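Long-range contacts in fiber protein (Duck adenovirus 1, PDB 6ITX), which probably attaches the virus to its host-cell receptor through the trimeric C-terminal head domain of the fiber, the part described here: residues 120-125 against 139-144; 110-115 against 159-164; 244-249 against 263-268; 97-102 against 126-131. All coordinates share one frame; numbering follows the deposited sequence.

Contact 1: residues 120-125 against 139-144; sequences AKVAGY and IQIKAT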
loop_
_atom_site.group_PDB
_atom_site.type_symbol
_atom_site.label_atom_id
_atom_site.label_comp_id
_atom_site.label_asym_id
_atom_site.label_seq_id
_atom_site.Cartn_x
_atom_site.Cartn_y
_atom_site.Cartn_z
ATOM N N ALA A 120 -26.038 8.249 -3.695
ATOM C CA ALA A 120 -26.190 7.799 -2.324
ATOM C C ALA A 120 -25.648 8.872 -1.398
ATOM O O ALA A 120 -24.789 9.682 -1.775
ATOM C CB ALA A 120 -25.474 6.465 -2.089
ATOM N N LYS A 121 -26.165 8.887 -0.180
ATOM C CA LYS A 121 -25.585 9.718 0.856
ATOM C C LYS A 121 -25.031 8.810 1.938
ATOM O O LYS A 121 -25.690 7.847 2.347
ATOM C CB LYS A 121 -26.596 10.743 1.380
ATOM C CG LYS A 121 -26.938 11.687 0.197
ATOM C CD LYS A 121 -28.013 12.733 0.384
ATOM C CE LYS A 121 -27.407 14.018 0.917
ATOM N NZ LYS A 121 -27.683 14.188 2.395
ATOM N N VAL A 122 -23.796 9.079 2.339
ATOM C CA VAL A 122 -23.020 8.186 3.181
ATOM C C VAL A 122 -22.316 9.020 4.248
ATOM O O VAL A 122 -22.410 10.248 4.265
ATOM C CB VAL A 122 -22.002 7.347 2.375
ATOM C CG1 VAL A 122 -22.712 6.534 1.260
ATOM C CG2 VAL A 122 -20.917 8.226 1.801
ATOM N N ALA A 123 -21.629 8.331 5.158
ATOM C CA ALA A 123 -20.855 8.976 6.204
ATOM C C ALA A 123 -19.390 8.593 6.052
ATOM O O ALA A 123 -19.067 7.487 5.601
ATOM C CB ALA A 123 -21.367 8.599 7.591
ATOM N N GLY A 124 -18.498 9.512 6.421
ATOM C CA GLY A 124 -17.089 9.291 6.174
ATOM C C GLY A 124 -16.173 10.026 7.128
ATOM O O GLY A 124 -16.540 11.037 7.736
ATOM N N TYR A 125 -14.952 9.503 7.226
ATOM C CA TYR A 125 -13.862 10.129 7.960
ATOM C C TYR A 125 -12.575 9.960 7.170
ATOM O O TYR A 125 -12.215 8.839 6.805
ATOM C CB TYR A 125 -13.695 9.508 9.343
ATOM C CG TYR A 125 -12.623 10.191 10.125
ATOM C CD1 TYR A 125 -12.713 11.555 10.389
ATOM C CD2 TYR A 125 -11.515 9.496 10.601
ATOM C CE1 TYR A 125 -11.730 12.209 11.122
ATOM C CE2 TYR A 125 -10.525 10.135 11.339
ATOM C CZ TYR A 125 -10.644 11.494 11.594
ATOM O OH TYR A 125 -9.684 12.169 12.305
ATOM N N ILE A 139 -9.097 6.509 4.368
ATOM C CA ILE A 139 -10.496 6.879 4.198
ATOM C C ILE A 139 -11.364 5.771 4.788
ATOM O O ILE A 139 -11.053 4.579 4.652
ATOM C CB ILE A 139 -10.841 7.149 2.722
ATOM C CG1 ILE A 139 -12.310 7.550 2.578
ATOM C CG2 ILE A 139 -10.511 5.955 1.868
ATOM C CD1 ILE A 139 -12.589 8.428 1.361
ATOM N N GLN A 140 -12.430 6.171 5.479
ATOM C CA GLN A 140 -13.352 5.240 6.118
ATOM C C GLN A 140 -14.761 5.704 5.804
ATOM O O GLN A 140 -15.097 6.864 6.066
ATOM C CB GLN A 140 -13.129 5.181 7.635
ATOM C CG GLN A 140 -14.064 4.234 8.351
ATOM C CD GLN A 140 -13.663 3.960 9.794
ATOM O OE1 GLN A 140 -13.240 4.850 10.522
ATOM N NE2 GLN A 140 -13.806 2.720 10.208
ATOM N N ILE A 141 -15.577 4.805 5.236
ATOM C CA ILE A 141 -16.921 5.125 4.763
ATOM C C ILE A 141 -17.924 4.216 5.453
ATOM O O ILE A 141 -17.691 3.008 5.573
ATOM C CB ILE A 141 -17.031 4.979 3.231
ATOM C CG1 ILE A 141 -16.045 5.924 2.550
ATOM C CG2 ILE A 141 -18.484 5.243 2.740
ATOM C CD1 ILE A 141 -16.379 7.365 2.834
ATOM N N LYS A 142 -19.045 4.793 5.902
ATOM C CA LYS A 142 -20.156 4.029 6.462
ATOM C C LYS A 142 -21.427 4.365 5.701
ATOM O O LYS A 142 -21.706 5.542 5.459
ATOM C CB LYS A 142 -20.352 4.333 7.940
ATOM C CG LYS A 142 -21.415 3.475 8.575
ATOM C CD LYS A 142 -21.389 3.646 10.072
ATOM C CE LYS A 142 -22.681 3.178 10.715
ATOM N NZ LYS A 142 -22.580 3.439 12.194
ATOM N N ALA A 143 -22.206 3.345 5.348
ATOM C CA ALA A 143 -23.406 3.577 4.559
ATOM C C ALA A 143 -24.578 2.729 5.055
ATOM O O ALA A 143 -24.406 1.681 5.686
ATOM C CB ALA A 143 -23.144 3.292 3.082
ATOM N N THR A 144 -25.791 3.203 4.756
ATOM C CA THR A 144 -27.014 2.458 5.025
ATOM C C THR A 144 -27.835 2.329 3.751
ATOM O O THR A 144 -27.812 3.204 2.880
ATOM C CB THR A 144 -27.878 3.125 6.114
ATOM O OG1 THR A 144 -28.289 4.427 5.681
ATOM C CG2 THR A 144 -27.122 3.240 7.424
#
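Ala123 and Lys142 face each other as a hydrogen-bonded antiparallel pair: Ala123 N gives its hydrogen to Lys142 O at 2.8 Å, and Lys142 N returns one to Ala123 O at 2.7 Å. Two residues on, Tyr125 and Gln140 exchange a second pair of backbone bonds. Between the two rungs, Gly124 sits across from Ile141, and there the strands are linked by weaker CA-H...O contacts, with Gly124 CA 3.1 Å from Gln140 O. The rungs tie together the arms of the β-hairpin formed by strands 118-131 and 134-144 in the fiber head. Apolar contacts lie on the face of Val122 and Ile141, whose side chains cross obliquely, with Val122 CG2 4.0 Å from Ile141 CG2. The other branch of the valine, CG1, packs on Ala143 CB at 3.7 Å. With Ile141 CG1 anti to the carbonyl carbon (chi1 -60°), a turn at chi2 of -64° brings CD1 to 3.9 Å from Gly124 CA, over the backbone of the partner strand. The opposite face is more polar: the extended Gln140 side chain carries NE2 to Thr291 O and to Ser202 O of the second subunit, so this amide reaches the trimer interface.

Contact 2: residues 110-115 against 159-164; sequences IFASCP and IRFGLV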
loop_
_atom_site.group_PDB
_atom_site.type_symbol
_atom_site.label_atom_id
_atom_site.label_comp_id
_atom_site.label_asym_id
_atom_site.label_seq_id
_atom_site.Cartn_x
_atom_site.Cartn_y
_atom_site.Cartn_z
ATOM N N ILE A 110 -22.834 12.957 3.194
ATOM C CA ILE A 110 -21.748 12.975 2.220
ATOM C C ILE A 110 -22.284 12.373 0.934
ATOM O O ILE A 110 -22.955 11.335 0.971
ATOM C CB ILE A 110 -20.536 12.193 2.751
ATOM C CG1 ILE A 110 -20.114 12.780 4.099
ATOM C CG2 ILE A 110 -19.395 12.210 1.763
ATOM C CD1 ILE A 110 -19.739 14.227 4.018
ATOM N N PHE A 111 -22.024 13.032 -0.204
ATOM C CA PHE A 111 -22.660 12.662 -1.467
ATOM C C PHE A 111 -21.764 11.729 -2.266
ATOM O O PHE A 111 -20.611 12.061 -2.540
ATOM C CB PHE A 111 -22.986 13.900 -2.298
ATOM C CG PHE A 111 -23.839 13.618 -3.519
ATOM C CD1 PHE A 111 -23.257 13.236 -4.724
ATOM C CD2 PHE A 111 -25.217 13.766 -3.473
ATOM C CE1 PHE A 111 -24.047 12.975 -5.859
ATOM C CE2 PHE A 111 -26.012 13.514 -4.600
ATOM C CZ PHE A 111 -25.432 13.123 -5.788
ATOM N N ALA A 112 -22.308 10.577 -2.656
ATOM C CA ALA A 112 -21.614 9.604 -3.489
ATOM C C ALA A 112 -22.393 9.415 -4.774
ATOM O O ALA A 112 -23.600 9.153 -4.735
ATOM C CB ALA A 112 -21.471 8.246 -2.789
ATOM N N SER A 113 -21.708 9.529 -5.908
ATOM C CA SER A 113 -22.343 9.266 -7.190
ATOM C C SER A 113 -22.162 7.795 -7.558
ATOM O O SER A 113 -21.112 7.204 -7.300
ATOM C CB SER A 113 -21.773 10.186 -8.270
ATOM O OG SER A 113 -22.398 9.941 -9.521
ATOM N N CYS A 114 -23.194 7.207 -8.147
ATOM C CA CYS A 114 -23.276 5.780 -8.399
ATOM C C CYS A 114 -23.552 5.498 -9.872
ATOM O O CYS A 114 -23.941 6.389 -10.636
ATOM C CB CYS A 114 -24.377 5.148 -7.521
ATOM S SG CYS A 114 -24.160 5.400 -5.710
ATOM N N PRO A 115 -23.357 4.256 -10.311
ATOM C CA PRO A 115 -23.571 3.930 -11.729
ATOM C C PRO A 115 -24.964 4.312 -12.219
ATOM O O PRO A 115 -25.929 4.357 -11.461
ATOM C CB PRO A 115 -23.377 2.412 -11.763
ATOM C CG PRO A 115 -22.471 2.143 -10.653
ATOM C CD PRO A 115 -22.820 3.103 -9.569
ATOM N N ILE A 159 -21.931 -3.217 -5.745
ATOM C CA ILE A 159 -21.956 -1.942 -4.975
ATOM C C ILE A 159 -20.792 -1.011 -5.284
ATOM O O ILE A 159 -19.694 -1.205 -4.775
ATOM C CB ILE A 159 -21.956 -2.147 -3.438
ATOM C CG1 ILE A 159 -23.154 -2.930 -2.931
ATOM C CG2 ILE A 159 -21.967 -0.799 -2.713
ATOM C CD1 ILE A 159 -23.054 -3.196 -1.419
ATOM N N ARG A 160 -21.047 0.027 -6.079
ATOM C CA ARG A 160 -20.011 0.901 -6.616
ATOM C C ARG A 160 -20.398 2.342 -6.378
ATOM O O ARG A 160 -21.554 2.711 -6.584
ATOM C CB ARG A 160 -19.829 0.664 -8.110
ATOM C CG ARG A 160 -19.923 -0.787 -8.474
ATOM C CD ARG A 160 -19.799 -0.993 -9.930
ATOM N NE ARG A 160 -18.435 -1.386 -10.246
ATOM C CZ ARG A 160 -18.093 -2.581 -10.713
ATOM N NH1 ARG A 160 -16.809 -2.835 -10.961
ATOM N NH2 ARG A 160 -19.026 -3.514 -10.935
ATOM N N PHE A 161 -19.446 3.158 -5.940
ATOM C CA PHE A 161 -19.762 4.561 -5.714
ATOM C C PHE A 161 -18.495 5.407 -5.794
ATOM O O PHE A 161 -17.387 4.929 -5.525
ATOM C CB PHE A 161 -20.486 4.756 -4.378
ATOM C CG PHE A 161 -19.693 4.340 -3.160
ATOM C CD1 PHE A 161 -19.788 3.050 -2.661
ATOM C CD2 PHE A 161 -18.898 5.262 -2.479
ATOM C CE1 PHE A 161 -19.072 2.668 -1.516
ATOM C CE2 PHE A 161 -18.180 4.899 -1.327
ATOM C CZ PHE A 161 -18.264 3.605 -0.848
ATOM N N GLY A 162 -18.672 6.659 -6.195
ATOM C CA GLY A 162 -17.569 7.594 -6.376
ATOM C C GLY A 162 -17.698 8.766 -5.417
ATOM O O GLY A 162 -18.800 9.262 -5.170
ATOM N N LEU A 163 -16.566 9.203 -4.888
ATOM C CA LEU A 163 -16.504 10.312 -3.950
ATOM C C LEU A 163 -15.410 11.252 -4.401
ATOM O O LEU A 163 -14.470 10.855 -5.086
ATOM C CB LEU A 163 -16.169 9.854 -2.531
ATOM C CG LEU A 163 -17.136 8.874 -1.891
ATOM C CD1 LEU A 163 -16.427 8.203 -0.748
ATOM C CD2 LEU A 163 -18.382 9.619 -1.409
ATOM N N VAL A 164 -15.508 12.499 -3.992
ATOM C CA VAL A 164 -14.428 13.438 -4.217
ATOM C C VAL A 164 -13.971 13.942 -2.868
ATOM O O VAL A 164 -14.794 14.202 -1.982
ATOM C CB VAL A 164 -14.849 14.600 -5.144
ATOM C CG1 VAL A 164 -13.684 15.535 -5.400
ATOM C CG2 VAL A 164 -15.408 14.046 -6.473
#
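Ser113 and Gly162 form a single hydrogen-bonded antiparallel bridge, Ser113 N to Gly162 O at 3.0 Å and Gly162 N to Ser113 O at 2.7 Å, between strands running at 133° to each other. Ala112 CB meets two side chains of the other strand, 3.7 Å from Leu163 CD2 and 4.0 Å from Phe161 CD2, whose ring it approaches obliquely. The same leucine methyl comes within 3.5 Å of Phe111 O, and Ile110 CG2 touches it more loosely. Phe161 has CG between its backbone N and carbonyl carbon (chi1 61°), a rotamer that carries the ring away from segment 110-115, while Cys114 SG packs against its CB at 4.0 Å. At the end of the contact Pro115 and Arg160 cross at about a right angle, with Pro115 CD 3.3 Å from Arg160 O and CG resting on the aliphatic part of the arginine. The charged end turns elsewhere, NE forming a salt bridge with Glu219. On its far side strand 160-165 pairs with strand 262-271, where the Phe161 ring stacks on Phe267, and strand 110-114 is paired with strand 118-131; the bridge therefore joins two parts of the head's β-sandwich.

Contact 3: residues 244-249 against 263-268; sequences GNLYVC and IYMVFV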
loop_
_atom_site.group_PDB
_atom_site.type_symbol
_atom_site.label_atom_id
_atom_site.label_comp_id
_atom_site.label_asym_id
_atom_site.label_seq_id
_atom_site.Cartn_x
_atom_site.Cartn_y
_atom_site.Cartn_z
ATOM N N GLY A 244 -13.178 -5.860 -1.652
ATOM C CA GLY A 244 -13.368 -4.453 -1.928
ATOM C C GLY A 244 -12.123 -3.858 -2.533
ATOM O O GLY A 244 -11.000 -4.294 -2.251
ATOM N N ASN A 245 -12.324 -2.858 -3.379
ATOM C CA ASN A 245 -11.198 -2.175 -3.981
ATOM C C ASN A 245 -11.470 -0.680 -4.021
ATOM O O ASN A 245 -12.590 -0.243 -4.294
ATOM C CB ASN A 245 -10.896 -2.761 -5.362
ATOM C CG ASN A 245 -10.075 -4.047 -5.255
ATOM O OD1 ASN A 245 -8.925 -4.021 -4.822
ATOM N ND2 ASN A 245 -10.676 -5.178 -5.612
ATOM N N LEU A 246 -10.448 0.087 -3.671
ATOM C CA LEU A 246 -10.479 1.536 -3.729
ATOM C C LEU A 246 -9.570 1.950 -4.871
ATOM O O LEU A 246 -8.449 1.446 -4.975
ATOM C CB LEU A 246 -10.007 2.150 -2.405
ATOM C CG LEU A 246 -9.590 3.626 -2.406
ATOM C CD1 LEU A 246 -10.759 4.542 -2.743
ATOM C CD2 LEU A 246 -9.034 3.988 -1.080
ATOM N N TYR A 247 -10.059 2.828 -5.740
ATOM C CA TYR A 247 -9.290 3.303 -6.887
ATOM C C TYR A 247 -9.110 4.801 -6.727
ATOM O O TYR A 247 -10.099 5.546 -6.701
ATOM C CB TYR A 247 -9.981 2.974 -8.217
ATOM C CG TYR A 247 -10.226 1.501 -8.405
ATOM C CD1 TYR A 247 -11.255 0.878 -7.733
ATOM C CD2 TYR A 247 -9.417 0.724 -9.246
ATOM C CE1 TYR A 247 -11.488 -0.457 -7.869
ATOM C CE2 TYR A 247 -9.647 -0.629 -9.394
ATOM C CZ TYR A 247 -10.692 -1.215 -8.683
ATOM O OH TYR A 247 -10.995 -2.556 -8.778
ATOM N N VAL A 248 -7.860 5.240 -6.597
ATOM C CA VAL A 248 -7.558 6.643 -6.371
ATOM C C VAL A 248 -7.064 7.238 -7.672
ATOM O O VAL A 248 -6.207 6.659 -8.353
ATOM C CB VAL A 248 -6.518 6.831 -5.259
ATOM C CG1 VAL A 248 -6.200 8.295 -5.103
ATOM C CG2 VAL A 248 -7.000 6.221 -3.966
ATOM N N CYS A 249 -7.595 8.383 -8.010
ATOM C CA CYS A 249 -7.224 9.092 -9.210
ATOM C C CYS A 249 -7.560 10.554 -8.986
ATOM O O CYS A 249 -8.722 10.883 -8.687
ATOM C CB CYS A 249 -7.970 8.566 -10.430
ATOM S SG CYS A 249 -7.569 9.553 -11.866
ATOM N N ILE A 263 -9.136 14.821 -5.336
ATOM C CA ILE A 263 -8.922 13.379 -5.449
ATOM C C ILE A 263 -10.265 12.683 -5.637
ATOM O O ILE A 263 -11.166 12.832 -4.801
ATOM C CB ILE A 263 -8.193 12.803 -4.229
ATOM C CG1 ILE A 263 -6.802 13.406 -4.114
ATOM C CG2 ILE A 263 -8.073 11.312 -4.356
ATOM C CD1 ILE A 263 -6.741 14.480 -3.052
ATOM N N TYR A 264 -10.392 11.926 -6.734
ATOM C CA TYR A 264 -11.544 11.068 -6.984
ATOM C C TYR A 264 -11.266 9.669 -6.455
ATOM O O TYR A 264 -10.153 9.148 -6.572
ATOM C CB TYR A 264 -11.864 10.995 -8.482
ATOM C CG TYR A 264 -13.057 10.126 -8.853
ATOM C CD1 TYR A 264 -14.355 10.476 -8.469
ATOM C CD2 TYR A 264 -12.893 8.972 -9.610
ATOM C CE1 TYR A 264 -15.455 9.693 -8.817
ATOM C CE2 TYR A 264 -13.996 8.179 -9.977
ATOM C CZ TYR A 264 -15.276 8.542 -9.574
ATOM O OH TYR A 264 -16.375 7.757 -9.926
ATOM N N MET A 265 -12.281 9.063 -5.862
ATOM C CA MET A 265 -12.144 7.748 -5.262
ATOM C C MET A 265 -13.381 6.956 -5.606
ATOM O O MET A 265 -14.481 7.339 -5.203
ATOM C CB MET A 265 -11.984 7.856 -3.757
ATOM C CG MET A 265 -10.798 8.708 -3.401
ATOM S SD MET A 265 -10.345 8.485 -1.709
ATOM C CE MET A 265 -8.600 8.376 -1.880
ATOM N N VAL A 266 -13.222 5.882 -6.368
ATOM C CA VAL A 266 -14.338 4.998 -6.662
ATOM C C VAL A 266 -14.121 3.700 -5.899
ATOM O O VAL A 266 -13.011 3.151 -5.892
ATOM C CB VAL A 266 -14.516 4.772 -8.175
ATOM C CG1 VAL A 266 -13.217 4.384 -8.830
ATOM C CG2 VAL A 266 -15.599 3.734 -8.418
ATOM N N PHE A 267 -15.164 3.257 -5.202
ATOM C CA PHE A 267 -15.153 2.049 -4.385
ATOM C C PHE A 267 -15.965 0.982 -5.093
ATOM O O PHE A 267 -17.087 1.254 -5.537
ATOM C CB PHE A 267 -15.775 2.300 -3.010
ATOM C CG PHE A 267 -15.019 3.264 -2.161
ATOM C CD1 PHE A 267 -15.037 4.610 -2.438
ATOM C CD2 PHE A 267 -14.299 2.819 -1.072
ATOM C CE1 PHE A 267 -14.343 5.490 -1.650
ATOM C CE2 PHE A 267 -13.591 3.693 -0.281
ATOM C CZ PHE A 267 -13.614 5.030 -0.563
ATOM N N VAL A 268 -15.417 -0.224 -5.192
ATOM C CA VAL A 268 -16.159 -1.386 -5.679
ATOM C C VAL A 268 -16.105 -2.447 -4.590
ATOM O O VAL A 268 -15.017 -2.814 -4.125
ATOM C CB VAL A 268 -15.599 -1.924 -7.003
ATOM C CG1 VAL A 268 -16.394 -3.125 -7.477
ATOM C CG2 VAL A 268 -15.624 -0.844 -8.042
#
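Leu246 and Phe267 are opposed as a non-hydrogen-bonded pair in the antiparallel hairpin of strands 241-253 and 262-271, their side chains side by side and pointing the same way. From CB, Leu246 sets CG anti to its backbone N (chi1 163°), and this torsion swings the branched end toward the neighbouring strand. Of the two methyls, CD1 makes the cross-strand contacts: it stands over one face of the Phe267 ring as a CH-π contact, 3.8 Å from the centroid and offset toward the rim near CZ. The same methyl packs at 3.7 Å on Met265 CB, so it serves two residues of the opposite strand, which it meets about a right angle apart. CD2 leads across the sandwich to Ile139. Farther along this face Met265 lies alongside Val248, its bent thioether bringing CE close to Val248 CG2, while Val248 CG1 meets Ile263 CG2 at 3.6 Å. The other face carries Tyr247, whose CB touches Val266 CG1 at 3.6 Å; its ring presents an edge, through CD1, to Val266 O at 3.4 Å, and obliquely meets Val268 CG2. Six backbone bonds in three reciprocal pairs fix the register, joining Asn245 to Val268, Tyr247 to Val266 and Cys249 to Tyr264. The polar end of Asn245 turns to Ser230 and the Tyr264 hydroxyl to Lys218 N. Strand 226-235 borders the hairpin beside 241-253, and strand 160-165 beside 262-271, while Ile139 and Ile141 of strand 134-144 and Ile294 and Phe296 of strand 288-299 pack onto the Leu246 face.

Contact 4: residues 97-102 against 126-131; sequences ISMGNN and VYLTSV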
loop_
_atom_site.group_PDB
_atom_site.type_symbol
_atom_site.label_atom_id
_atom_site.label_comp_id
_atom_site.label_asym_id
_atom_site.label_seq_id
_atom_site.Cartn_x
_atom_site.Cartn_y
_atom_site.Cartn_z
ATOM N N ILE A 97 -4.331 16.943 8.363
ATOM C CA ILE A 97 -5.694 17.443 8.265
ATOM C C ILE A 97 -6.616 16.241 8.308
ATOM O O ILE A 97 -6.207 15.107 8.062
ATOM C CB ILE A 97 -6.003 18.269 6.983
ATOM C CG1 ILE A 97 -5.924 17.394 5.724
ATOM C CG2 ILE A 97 -5.145 19.531 6.898
ATOM C CD1 ILE A 97 -6.558 18.024 4.501
ATOM N N SER A 98 -7.880 16.508 8.599
ATOM C CA SER A 98 -8.898 15.478 8.583
ATOM C C SER A 98 -10.210 16.077 8.090
ATOM O O SER A 98 -10.440 17.286 8.187
ATOM C CB SER A 98 -9.065 14.850 9.974
ATOM O OG SER A 98 -9.768 15.721 10.827
ATOM N N MET A 99 -11.062 15.222 7.529
ATOM C CA MET A 99 -12.367 15.660 7.058
ATOM C C MET A 99 -13.428 14.656 7.470
ATOM O O MET A 99 -13.162 13.458 7.583
ATOM C CB MET A 99 -12.372 15.840 5.545
ATOM C CG MET A 99 -11.000 16.182 5.006
ATOM S SD MET A 99 -10.994 16.171 3.222
ATOM C CE MET A 99 -9.316 16.671 2.968
ATOM N N GLY A 100 -14.633 15.152 7.697
ATOM C CA GLY A 100 -15.691 14.290 8.149
ATOM C C GLY A 100 -15.622 14.077 9.648
ATOM O O GLY A 100 -14.929 14.788 10.382
ATOM N N ASN A 101 -16.346 13.056 10.099
ATOM C CA ASN A 101 -16.636 12.842 11.513
ATOM C C ASN A 101 -16.301 11.401 11.857
ATOM O O ASN A 101 -17.031 10.481 11.463
ATOM C CB ASN A 101 -18.105 13.150 11.802
ATOM C CG ASN A 101 -18.547 12.686 13.167
ATOM O OD1 ASN A 101 -17.750 12.565 14.093
ATOM N ND2 ASN A 101 -19.837 12.450 13.309
ATOM N N ASN A 102 -15.217 11.200 12.614
ATOM C CA ASN A 102 -14.829 9.829 12.932
ATOM C C ASN A 102 -15.806 9.125 13.867
ATOM O O ASN A 102 -15.649 7.924 14.098
ATOM C CB ASN A 102 -13.430 9.774 13.544
ATOM C CG ASN A 102 -13.339 10.485 14.880
ATOM O OD1 ASN A 102 -14.323 11.041 15.364
ATOM N ND2 ASN A 102 -12.148 10.487 15.472
ATOM N N VAL A 126 -11.871 11.056 6.916
ATOM C CA VAL A 126 -10.645 11.043 6.126
ATOM C C VAL A 126 -9.522 11.645 6.957
ATOM O O VAL A 126 -9.629 12.787 7.417
ATOM C CB VAL A 126 -10.805 11.820 4.810
ATOM C CG1 VAL A 126 -9.653 11.482 3.859
ATOM C CG2 VAL A 126 -12.145 11.524 4.182
ATOM N N TYR A 127 -8.442 10.894 7.121
ATOM C CA TYR A 127 -7.274 11.326 7.867
ATOM C C TYR A 127 -6.113 11.395 6.896
ATOM O O TYR A 127 -5.707 10.368 6.352
ATOM C CB TYR A 127 -6.959 10.358 9.010
ATOM C CG TYR A 127 -5.988 10.891 10.049
ATOM C CD1 TYR A 127 -6.383 11.877 10.970
ATOM C CD2 TYR A 127 -4.690 10.399 10.131
ATOM C CE1 TYR A 127 -5.516 12.348 11.934
ATOM C CE2 TYR A 127 -3.807 10.873 11.097
ATOM C CZ TYR A 127 -4.221 11.852 11.994
ATOM O OH TYR A 127 -3.339 12.334 12.957
ATOM N N LEU A 128 -5.576 12.593 6.680
ATOM C CA LEU A 128 -4.483 12.791 5.744
ATOM C C LEU A 128 -3.270 13.366 6.459
ATOM O O LEU A 128 -3.383 14.366 7.181
ATOM C CB LEU A 128 -4.906 13.709 4.607
ATOM C CG LEU A 128 -6.147 13.229 3.870
ATOM C CD1 LEU A 128 -6.574 14.287 2.898
ATOM C CD2 LEU A 128 -5.864 11.919 3.139
ATOM N N THR A 129 -2.116 12.734 6.243
ATOM C CA THR A 129 -0.825 13.272 6.633
ATOM C C THR A 129 -0.001 13.585 5.394
ATOM O O THR A 129 0.012 12.818 4.432
ATOM C CB THR A 129 -0.047 12.295 7.518
ATOM O OG1 THR A 129 0.492 11.236 6.714
ATOM C CG2 THR A 129 -0.943 11.731 8.603
ATOM N N SER A 130 0.683 14.711 5.419
ATOM C CA SER A 130 1.606 15.089 4.365
ATOM C C SER A 130 3.006 14.978 4.939
ATOM O O SER A 130 3.343 15.697 5.883
ATOM C CB SER A 130 1.337 16.509 3.874
ATOM O OG SER A 130 2.391 16.959 3.028
ATOM N N VAL A 131 3.812 14.075 4.384
ATOM C CA VAL A 131 5.173 13.885 4.859
ATOM C C VAL A 131 6.091 13.780 3.655
ATOM O O VAL A 131 5.930 12.885 2.824
ATOM C CB VAL A 131 5.308 12.666 5.803
ATOM C CG1 VAL A 131 4.611 11.474 5.237
ATOM C CG2 VAL A 131 6.790 12.356 6.113
#
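The Tyr127 ring is approached obliquely by Ser98 CB and Ile97 O, and its CD1 is 4.1 Å from Ser98 CB. CG is anti to the backbone N (chi1 -165°), and the phenol end reaches the subunit interface, where its OH hydrogen-bonds to Gly132 O of the second subunit. Ser98, paired with Tyr127 in a non-hydrogen-bonded position, turns its own hydroxyl to Trp186 NE1, while its CA lies 3.0 Å from Val126 O in a CA-H...O contact. The opposite face is wholly apolar across the strands. Met99 runs extended beyond CG, and its terminal CE reaches diagonally to Leu128 CD1 at 3.6 Å. That leucine methyl also has Ile97 CD1 near it at 4.1 Å, so the ends of two side chains of strand 95-100 meet this methyl from one side. Nearer the backbone, Ile97 CG1 meets Leu128 CB at 4.0 Å, and Met99 CG is in looser contact with Val126 CB. Two reciprocal pairs of hydrogen bonds hold the antiparallel strands: Ile97 with Leu128, and Met99 with Val126, where Val126 N is 2.8 Å from Met99 O. Beyond Met99 the chain bends away at Gly100, whose positive phi of 82° suits glycine, and segment 126-131 has no further partner there, although Asn101 still bonds through its backbone to Gly124 of the same strand. Strand 95-100 is bordered on its far side by strand 184-187 through Ser98 and Val184, whereas strand 118-131 pairs along its other edge with strand 134-144, with Tyr127 bonded through its backbone to Thr138.

All four contacts join antiparallel strands, and most of their touching residues are buried. Contacts 1 and 4 share strand 118-131 and also reach the second subunit, where Gln140 and Tyr127 each hydrogen-bond to a carbonyl; contacts 2 and 3 are touched by no other chain of the assembly. Contact 3 lies nearest the middle of the chain and has the longest ladder and a rich apolar face, while contact 2 has one bridge between strongly twisted strands. The apolar sides of contacts 1, 2 and 3 converge: Ile141 packs on Leu163 and Phe267, and Ile139 on Met265. Contact 4, about 17 Å centre to centre from contact 3, does not touch it.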